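Putative pectin lyase (Geobacillus virus E2, PDB 7CHU) serves as a tailspike of a deep-sea thermophilic bacteriophage and probably helps it recognise, and perhaps degrade, polysaccharides on the surface of its host. Local coordinates at residues G224-D229 with A257-A262. Residues are numbered along the deposited sequence; the frame is centred on the assembly and turned at random.
Sequences GLYNTD and ACHFEA
His259 N donates to Leu225 O, Asn227 N to His259 O and Glu261 N to Asn227 O, all at 2.7 to 3.0 Å. This alternation pairs Tyr226 with His259, Asn227 with Phe260 and Thr228 with Glu261 in register, and the strand axes run almost parallel. Beyond the last pair the pattern frays: Asp229 N makes two weak bonds, to Ala262 O and Glu261 O.

The aromatic contact is T-shaped. CE1 of Tyr226 stands 3.5 Å above the imidazole plane of His259, over its centre, and the two planes meet at 63°. Both side chains run the same way because each has CG anti to the backbone N. The imidazole is also fixed from its rim: His259 NE2 gives a nearly straight bond of 2.7 Å to the anti lone pair of Glu261 OE1, within the ring plane. Farther along the same face, Thr228 OG1 donates to Asp229 OD2, while Arg205 NE binds the same hydroxyl.

On the face carrying Asn227 and Phe260, apolar atoms meet. Phe260 CD1 lies 3.7 Å from Asn227 CB, and the amide and ring planes are 48° apart; Leu225 CD2 reaches Phe260 CE1 at 4.0 Å. Both ends of the Asn227 amide are hydrogen-bonded: OD1 accepts from Asn230 ND2 and Asn263 ND2, and ND2 donates to Gly239 O. The ring of Phe289, nearly parallel to that of Phe260, meets it from strand 288-290.

Such in-register stacking of like positions on successive coils is characteristic of the right-handed parallel beta-helix of pectate lyase-like proteins. Here it also borders a subunit interface, where Tyr226 packs on Leu196 and His259 on Asp219 of a second subunit. The carboxylate of Glu261 would probably polarise the imidazole and hold its rotation under the tyrosine.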
loop_
_atom_site.group_PDB
_atom_site.type_symbol
_atom_site.label_atom_id
_atom_site.label_comp_id
_atom_site.label_asym_id
_atom_site.label_seq_id
_atom_site.Cartn_x
_atom_site.Cartn_y
_atom_site.Cartn_z
ATOM N N GLY A 224 -1.155 -10.341 -4.695
ATOM C CA GLY A 224 -0.184 -11.419 -4.571
ATOM C C GLY A 224 -0.016 -12.315 -5.790
ATOM O O GLY A 224 0.488 -13.450 -5.665
ATOM N N LEU A 225 -0.410 -11.846 -6.973
ATOM C CA LEU A 225 -0.181 -12.630 -8.187
ATOM C C LEU A 225 1.312 -12.852 -8.408
ATOM O O LEU A 225 2.124 -11.931 -8.259
ATOM C CB LEU A 225 -0.789 -11.926 -9.405
ATOM C CG LEU A 225 -0.344 -12.398 -10.802
ATOM C CD1 LEU A 225 -0.873 -13.796 -11.121
ATOM C CD2 LEU A 225 -0.760 -11.430 -11.902
ATOM N N TYR A 226 1.668 -14.085 -8.765
ATOM C CA TYR A 226 3.029 -14.472 -9.142
ATOM C C TYR A 226 2.999 -14.847 -10.627
ATOM O O TYR A 226 2.300 -15.786 -11.019
ATOM C CB TYR A 226 3.485 -15.639 -8.279
ATOM C CG TYR A 226 4.897 -16.128 -8.448
ATOM C CD1 TYR A 226 5.960 -15.241 -8.585
ATOM C CD2 TYR A 226 5.173 -17.491 -8.418
ATOM C CE1 TYR A 226 7.278 -15.700 -8.701
ATOM C CE2 TYR A 226 6.473 -17.961 -8.535
ATOM C CZ TYR A 226 7.526 -17.061 -8.676
ATOM O OH TYR A 226 8.824 -17.532 -8.798
ATOM N N ASN A 227 3.761 -14.128 -11.449
ATOM C CA ASN A 227 3.629 -14.195 -12.909
ATOM C C ASN A 227 5.038 -14.257 -13.494
ATOM O O ASN A 227 5.749 -13.245 -13.480
ATOM C CB ASN A 227 2.839 -12.980 -13.408
ATOM C CG ASN A 227 2.542 -13.028 -14.905
ATOM O OD1 ASN A 227 3.458 -13.028 -15.720
ATOM N ND2 ASN A 227 1.258 -13.034 -15.266
ATOM N N THR A 228 5.480 -15.441 -13.937
ATOM C CA THR A 228 6.837 -15.593 -14.467
ATOM C C THR A 228 6.846 -16.466 -15.719
ATOM O O THR A 228 5.964 -17.302 -15.917
ATOM C CB THR A 228 7.825 -16.223 -13.454
ATOM O OG1 THR A 228 7.744 -17.656 -13.514
ATOM C CG2 THR A 228 7.513 -15.779 -12.037
ATOM N N ASP A 229 7.876 -16.257 -16.565
ATOM C CA ASP A 229 8.186 -17.133 -17.703
ATOM C C ASP A 229 7.026 -17.231 -18.695
ATOM O O ASP A 229 6.807 -18.273 -19.310
ATOM C CB ASP A 229 8.592 -18.538 -17.229
ATOM C CG ASP A 229 9.867 -18.527 -16.400
ATOM O OD1 ASP A 229 10.952 -18.556 -17.006
ATOM O OD2 ASP A 229 9.782 -18.467 -15.150
ATOM N N ALA A 257 0.897 -5.874 -4.488
ATOM C CA ALA A 257 1.952 -6.780 -4.031
ATOM C C ALA A 257 2.130 -7.940 -5.014
ATOM O O ALA A 257 2.280 -9.099 -4.624
ATOM C CB ALA A 257 1.644 -7.301 -2.615
ATOM N N CYS A 258 2.114 -7.629 -6.302
ATOM C CA CYS A 258 2.243 -8.660 -7.318
ATOM C C CYS A 258 3.715 -8.826 -7.690
ATOM O O CYS A 258 4.533 -7.936 -7.459
ATOM C CB CYS A 258 1.395 -8.296 -8.529
ATOM S SG CYS A 258 -0.382 -8.463 -8.133
ATOM N N HIS A 259 4.042 -9.965 -8.302
ATOM C CA HIS A 259 5.437 -10.354 -8.547
ATOM C C HIS A 259 5.557 -10.787 -10.009
ATOM O O HIS A 259 5.073 -11.864 -10.366
ATOM C CB HIS A 259 5.830 -11.476 -7.583
ATOM C CG HIS A 259 7.235 -11.988 -7.721
ATOM N ND1 HIS A 259 7.843 -12.722 -6.723
ATOM C CD2 HIS A 259 8.133 -11.928 -8.734
ATOM C CE1 HIS A 259 9.063 -13.062 -7.100
ATOM N NE2 HIS A 259 9.267 -12.589 -8.316
ATOM N N PHE A 260 6.195 -9.957 -10.849
ATOM C CA PHE A 260 6.393 -10.245 -12.273
ATOM C C PHE A 260 7.879 -10.472 -12.504
ATOM O O PHE A 260 8.686 -9.595 -12.192
ATOM C CB PHE A 260 5.898 -9.097 -13.160
ATOM C CG PHE A 260 4.463 -8.699 -12.919
ATOM C CD1 PHE A 260 3.439 -9.352 -13.574
ATOM C CD2 PHE A 260 4.144 -7.662 -12.044
ATOM C CE1 PHE A 260 2.096 -8.994 -13.347
ATOM C CE2 PHE A 260 2.822 -7.289 -11.808
ATOM C CZ PHE A 260 1.786 -7.958 -12.466
ATOM N N GLU A 261 8.255 -11.647 -13.002
ATOM C CA GLU A 261 9.684 -11.926 -13.099
ATOM C C GLU A 261 9.990 -12.766 -14.328
ATOM O O GLU A 261 9.278 -13.722 -14.612
ATOM C CB GLU A 261 10.198 -12.654 -11.848
ATOM C CG GLU A 261 11.698 -12.958 -11.937
ATOM C CD GLU A 261 12.339 -13.235 -10.590
ATOM O OE1 GLU A 261 11.631 -13.237 -9.561
ATOM O OE2 GLU A 261 13.560 -13.454 -10.566
ATOM N N ALA A 262 11.071 -12.415 -15.035
ATOM C CA ALA A 262 11.612 -13.236 -16.123
ATOM C C ALA A 262 10.540 -13.609 -17.150
ATOM O O ALA A 262 10.444 -14.751 -17.595
ATOM C CB ALA A 262 12.301 -14.495 -15.569
#